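Local coordinates for N-acetylglucosaminidase (Paenibacillus barengoltzii, PDB 6INX), which probably hydrolyses N-acetylglucosamine-containing glycans, as a glycoside hydrolase family 18 N-acetylglucosaminidase, at residues A[11-23]-A[47-59]. Numbering follows the deposited sequence.
Sequences VSDRHLPELTKEE and LQNLKLLPELKRE
Asp13 turns its CG away from its own backbone N (chi1 164°) and Asn49 swings its CG back beside its backbone N (chi1 -68°), and these two torsions turn each side chain toward the other segment's backbone. The setting is the TIM barrel of family 18: residues 11-23 run from strand 6-12, which pairs with strand 29-38, through a 3-10 turn into helix 21-24, and residues 47-59 lead into helix 53-59. Aspartate suits its place because two oxygens can take two successive backbone N-H groups. OD2 accepts from Gln48 N at 2.6 Å, on its syn side but tilted from the carboxylate plane, while OD1 offers its syn lone pair to Asn49 N at 2.7 Å. In return Asn49, whose short side chain carries an amide N-H donor close to the backbone, donates from ND2 almost straight (172°) to Asp13 O, 2.8 Å away. Leu16 N reaches the same oxygen from the opposite face of the carbonyl plane, and a water links ND2 to Arg14 O. Pro17, which has no N-H to satisfy, lies across the asparagine amide, its CD 3.4 Å from ND2.

Beyond this polar end the contact turns apolar. The branched leucines fill it: Leu16 CD2 and Leu19 CD1 both meet Leu56 CD1, each side chain crossing that of Leu56 at about a right angle, and Leu16, Leu19 and Leu53 also rest on strand 29-38. Leu52 CD2 approaches Pro17 CA. At the helix start, where Thr20 and Glu23 form a capping box, Glu59 is long enough to bring OE2 to 3.3 Å from Lys21 CB, and a water lies within hydrogen-bonding distance of both OE2 and Leu19 O.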
loop_
_atom_site.group_PDB
_atom_site.type_symbol
_atom_site.label_atom_id
_atom_site.label_comp_id
_atom_site.label_asym_id
_atom_site.label_seq_id
_atom_site.Cartn_x
_atom_site.Cartn_y
_atom_site.Cartn_z
ATOM N N VAL A 11 -11.786 21.820 14.238
ATOM C CA VAL A 11 -13.143 22.335 14.371
ATOM C C VAL A 11 -13.470 23.084 13.091
ATOM O O VAL A 11 -12.783 24.051 12.744
ATOM C CB VAL A 11 -13.272 23.281 15.574
ATOM C CG1 VAL A 11 -14.731 23.707 15.742
ATOM C CG2 VAL A 11 -12.736 22.616 16.836
ATOM N N SER A 12 -14.510 22.644 12.386
ATOM C CA SER A 12 -14.962 23.410 11.231
ATOM C C SER A 12 -15.429 24.794 11.673
ATOM O O SER A 12 -15.902 24.985 12.795
ATOM C CB SER A 12 -16.094 22.680 10.512
ATOM O OG SER A 12 -17.305 22.802 11.227
ATOM N N ASP A 13 -15.253 25.783 10.790
ATOM C CA ASP A 13 -15.716 27.133 11.105
ATOM C C ASP A 13 -17.188 27.122 11.502
ATOM O O ASP A 13 -17.606 27.850 12.411
ATOM C CB ASP A 13 -15.473 28.052 9.902
ATOM C CG ASP A 13 -16.249 29.360 9.986
ATOM O OD1 ASP A 13 -15.993 30.161 10.908
ATOM O OD2 ASP A 13 -17.118 29.586 9.117
ATOM N N ARG A 14 -17.976 26.266 10.850
ATOM C CA ARG A 14 -19.403 26.173 11.133
ATOM C C ARG A 14 -19.674 25.696 12.558
ATOM O O ARG A 14 -20.726 26.017 13.128
ATOM C CB ARG A 14 -20.038 25.239 10.105
ATOM C CG ARG A 14 -21.492 24.880 10.325
ATOM C CD ARG A 14 -21.972 23.976 9.195
ATOM N NE ARG A 14 -21.636 24.530 7.885
ATOM C CZ ARG A 14 -22.284 25.539 7.310
ATOM N NH1 ARG A 14 -23.310 26.116 7.926
ATOM N NH2 ARG A 14 -21.901 25.978 6.118
ATOM N N HIS A 15 -18.743 24.957 13.161
ATOM C CA HIS A 15 -18.941 24.399 14.496
ATOM C C HIS A 15 -18.348 25.248 15.613
ATOM O O HIS A 15 -18.531 24.908 16.786
ATOM C CB HIS A 15 -18.381 22.974 14.581
ATOM C CG HIS A 15 -19.094 21.995 13.703
ATOM N ND1 HIS A 15 -18.470 20.899 13.149
ATOM C CD2 HIS A 15 -20.379 21.953 13.277
ATOM C CE1 HIS A 15 -19.341 20.223 12.419
ATOM N NE2 HIS A 15 -20.506 20.842 12.480
ATOM N N LEU A 16 -17.641 26.327 15.288
ATOM C CA LEU A 16 -17.071 27.191 16.323
ATOM C C LEU A 16 -18.078 27.642 17.375
ATOM O O LEU A 16 -17.740 27.599 18.569
ATOM C CB LEU A 16 -16.330 28.373 15.683
ATOM C CG LEU A 16 -15.004 28.040 14.990
ATOM C CD1 LEU A 16 -14.550 29.232 14.137
ATOM C CD2 LEU A 16 -13.934 27.635 16.001
ATOM N N PRO A 17 -19.296 28.074 17.030
ATOM C CA PRO A 17 -20.240 28.502 18.081
ATOM C C PRO A 17 -20.668 27.390 19.019
ATOM O O PRO A 17 -21.180 27.683 20.107
ATOM C CB PRO A 17 -21.435 29.056 17.292
ATOM C CG PRO A 17 -20.895 29.368 15.934
ATOM C CD PRO A 17 -19.837 28.337 15.684
ATOM N N GLU A 18 -20.484 26.129 18.646
ATOM C CA GLU A 18 -20.869 25.036 19.526
ATOM C C GLU A 18 -19.863 24.780 20.643
ATOM O O GLU A 18 -20.185 24.045 21.582
ATOM C CB GLU A 18 -21.100 23.761 18.713
ATOM C CG GLU A 18 -22.150 23.924 17.629
ATOM C CD GLU A 18 -22.126 22.797 16.620
ATOM O OE1 GLU A 18 -21.520 21.747 16.915
ATOM O OE2 GLU A 18 -22.713 22.963 15.529
ATOM N N LEU A 19 -18.672 25.372 20.575
ATOM C CA LEU A 19 -17.669 25.148 21.606
ATOM C C LEU A 19 -18.116 25.768 22.925
ATOM O O LEU A 19 -18.500 26.942 22.977
ATOM C CB LEU A 19 -16.330 25.742 21.174
ATOM C CG LEU A 19 -15.557 24.937 20.123
ATOM C CD1 LEU A 19 -14.539 25.818 19.421
ATOM C CD2 LEU A 19 -14.876 23.739 20.767
ATOM N N THR A 20 -18.068 24.973 23.988
ATOM C CA THR A 20 -18.402 25.414 25.332
ATOM C C THR A 20 -17.125 25.622 26.134
ATOM O O THR A 20 -16.050 25.138 25.771
ATOM C CB THR A 20 -19.274 24.372 26.031
ATOM O OG1 THR A 20 -18.508 23.182 26.255
ATOM C CG2 THR A 20 -20.488 24.038 25.179
ATOM N N LYS A 21 -17.254 26.351 27.246
ATOM C CA LYS A 21 -16.087 26.601 28.086
ATOM C C LYS A 21 -15.479 25.297 28.592
ATOM O O LYS A 21 -14.249 25.142 28.610
ATOM C CB LYS A 21 -16.447 27.521 29.255
ATOM C CG LYS A 21 -15.318 27.676 30.273
ATOM C CD LYS A 21 -15.146 29.115 30.729
ATOM C CE LYS A 21 -16.143 29.475 31.818
ATOM N NZ LYS A 21 -15.988 30.892 32.258
ATOM N N GLU A 22 -16.322 24.346 29.008
ATOM C CA GLU A 22 -15.811 23.075 29.514
ATOM C C GLU A 22 -14.997 22.336 28.456
ATOM O O GLU A 22 -13.942 21.770 28.760
ATOM C CB GLU A 22 -16.951 22.199 30.040
ATOM C CG GLU A 22 -16.650 20.706 29.970
ATOM C CD GLU A 22 -17.553 19.866 30.853
ATOM O OE1 GLU A 22 -18.708 20.278 31.098
ATOM O OE2 GLU A 22 -17.107 18.784 31.295
ATOM N N GLU A 23 -15.466 22.344 27.202
ATOM C CA GLU A 23 -14.714 21.704 26.125
ATOM C C GLU A 23 -13.429 22.462 25.823
ATOM O O GLU A 23 -12.378 21.850 25.593
ATOM C CB GLU A 23 -15.566 21.630 24.857
ATOM C CG GLU A 23 -16.815 20.763 24.972
ATOM C CD GLU A 23 -17.715 20.882 23.753
ATOM O OE1 GLU A 23 -17.731 21.963 23.121
ATOM O OE2 GLU A 23 -18.404 19.896 23.422
ATOM N N LEU A 47 -15.149 32.091 5.518
ATOM C CA LEU A 47 -15.340 31.635 6.889
ATOM C C LEU A 47 -16.196 32.635 7.655
ATOM O O LEU A 47 -16.049 33.849 7.497
ATOM C CB LEU A 47 -13.982 31.483 7.571
ATOM C CG LEU A 47 -13.034 30.524 6.846
ATOM C CD1 LEU A 47 -11.630 30.607 7.417
ATOM C CD2 LEU A 47 -13.565 29.091 6.914
ATOM N N GLN A 48 -17.086 32.122 8.503
ATOM C CA GLN A 48 -18.161 32.948 9.041
ATOM C C GLN A 48 -18.021 33.324 10.510
ATOM O O GLN A 48 -18.562 34.354 10.918
ATOM C CB GLN A 48 -19.519 32.267 8.818
ATOM C CG GLN A 48 -20.025 32.388 7.387
ATOM C CD GLN A 48 -19.696 33.734 6.764
ATOM O OE1 GLN A 48 -18.874 33.828 5.852
ATOM N NE2 GLN A 48 -20.336 34.787 7.261
ATOM N N ASN A 49 -17.309 32.539 11.318
ATOM C CA ASN A 49 -17.349 32.705 12.767
ATOM C C ASN A 49 -16.022 33.164 13.362
ATOM O O ASN A 49 -15.795 32.987 14.565
ATOM C CB ASN A 49 -17.832 31.417 13.436
ATOM C CG ASN A 49 -19.280 31.116 13.131
ATOM O OD1 ASN A 49 -20.152 31.965 13.315
ATOM N ND2 ASN A 49 -19.550 29.905 12.667
ATOM N N LEU A 50 -15.151 33.777 12.557
ATOM C CA LEU A 50 -13.833 34.155 13.052
ATOM C C LEU A 50 -13.890 35.275 14.084
ATOM O O LEU A 50 -12.929 35.441 14.845
ATOM C CB LEU A 50 -12.914 34.533 11.889
ATOM C CG LEU A 50 -12.653 33.440 10.838
ATOM C CD1 LEU A 50 -11.546 33.880 9.893
ATOM C CD2 LEU A 50 -12.311 32.101 11.489
ATOM N N LYS A 51 -14.989 36.032 14.134
ATOM C CA LYS A 51 -15.143 37.065 15.153
ATOM C C LYS A 51 -15.354 36.489 16.545
ATOM O O LYS A 51 -15.235 37.230 17.529
ATOM C CB LYS A 51 -16.306 38.000 14.805
ATOM C CG LYS A 51 -16.112 38.802 13.529
ATOM C CD LYS A 51 -14.742 39.444 13.469
ATOM C CE LYS A 51 -14.807 40.812 12.799
ATOM N NZ LYS A 51 -16.056 40.988 12.006
ATOM N N LEU A 52 -15.651 35.193 16.650
ATOM C CA LEU A 52 -15.829 34.529 17.935
ATOM C C LEU A 52 -14.512 34.217 18.634
ATOM O O LEU A 52 -14.527 33.892 19.825
ATOM C CB LEU A 52 -16.632 33.237 17.731
ATOM C CG LEU A 52 -17.161 32.475 18.948
ATOM C CD1 LEU A 52 -18.007 33.376 19.837
ATOM C CD2 LEU A 52 -17.943 31.244 18.517
ATOM N N LEU A 53 -13.381 34.322 17.937
ATOM C CA LEU A 53 -12.124 33.841 18.503
ATOM C C LEU A 53 -11.683 34.548 19.782
ATOM O O LEU A 53 -11.240 33.850 20.710
ATOM C CB LEU A 53 -11.021 33.822 17.436
ATOM C CG LEU A 53 -11.333 33.023 16.170
ATOM C CD1 LEU A 53 -10.088 32.973 15.297
ATOM C CD2 LEU A 53 -11.843 31.619 16.493
ATOM N N PRO A 54 -11.755 35.883 19.907
ATOM C CA PRO A 54 -11.377 36.502 21.188
ATOM C C PRO A 54 -12.115 35.938 22.390
ATOM O O PRO A 54 -11.506 35.769 23.452
ATOM C CB PRO A 54 -11.678 37.989 20.962
ATOM C CG PRO A 54 -11.481 38.174 19.488
ATOM C CD PRO A 54 -11.988 36.899 18.861
ATOM N N GLU A 55 -13.409 35.642 22.255
ATOM C CA GLU A 55 -14.153 35.087 23.381
ATOM C C GLU A 55 -13.693 33.675 23.706
ATOM O O GLU A 55 -13.635 33.291 24.882
ATOM C CB GLU A 55 -15.657 35.116 23.100
ATOM C CG GLU A 55 -16.509 34.374 24.138
ATOM C CD GLU A 55 -16.477 35.024 25.521
ATOM O OE1 GLU A 55 -15.632 34.629 26.354
ATOM O OE2 GLU A 55 -17.301 35.929 25.782
ATOM N N LEU A 56 -13.364 32.883 22.682
ATOM C CA LEU A 56 -12.841 31.547 22.944
ATOM C C LEU A 56 -11.521 31.625 23.700
ATOM O O LEU A 56 -11.281 30.850 24.636
ATOM C CB LEU A 56 -12.665 30.779 21.628
ATOM C CG LEU A 56 -13.910 30.591 20.759
ATOM C CD1 LEU A 56 -13.587 29.705 19.550
ATOM C CD2 LEU A 56 -15.071 30.018 21.554
ATOM N N LYS A 57 -10.653 32.557 23.306
ATOM C CA LYS A 57 -9.382 32.724 23.996
ATOM C C LYS A 57 -9.580 33.246 25.410
ATOM O O LYS A 57 -8.813 32.895 26.311
ATOM C CB LYS A 57 -8.483 33.676 23.214
ATOM C CG LYS A 57 -8.036 33.154 21.864
ATOM C CD LYS A 57 -6.987 34.080 21.270
ATOM C CE LYS A 57 -5.664 33.366 21.069
ATOM N NZ LYS A 57 -5.108 32.815 22.337
ATOM N N ARG A 58 -10.594 34.088 25.620
ATOM C CA ARG A 58 -10.895 34.557 26.968
ATOM C C ARG A 58 -11.321 33.401 27.866
ATOM O O ARG A 58 -10.935 33.341 29.039
ATOM C CB ARG A 58 -11.975 35.640 26.903
ATOM C CG ARG A 58 -12.317 36.290 28.244
ATOM C CD ARG A 58 -13.078 37.599 28.046
ATOM N NE ARG A 58 -12.273 38.574 27.314
ATOM C CZ ARG A 58 -11.401 39.402 27.881
ATOM N NH1 ARG A 58 -11.228 39.392 29.198
ATOM N NH2 ARG A 58 -10.703 40.246 27.135
ATOM N N GLU A 59 -12.086 32.451 27.320
ATOM C CA GLU A 59 -12.558 31.315 28.110
ATOM C C GLU A 59 -11.433 30.345 28.469
ATOM O O GLU A 59 -11.481 29.715 29.533
ATOM C CB GLU A 59 -13.686 30.593 27.373
ATOM C CG GLU A 59 -15.010 31.351 27.385
ATOM C CD GLU A 59 -16.048 30.732 26.469
ATOM O OE1 GLU A 59 -16.544 31.436 25.567
ATOM O OE2 GLU A 59 -16.372 29.542 26.648
HETATM O O HOH W 1 -22.265 28.661 12.498
HETATM O O HOH W 2 -18.391 29.096 24.718
#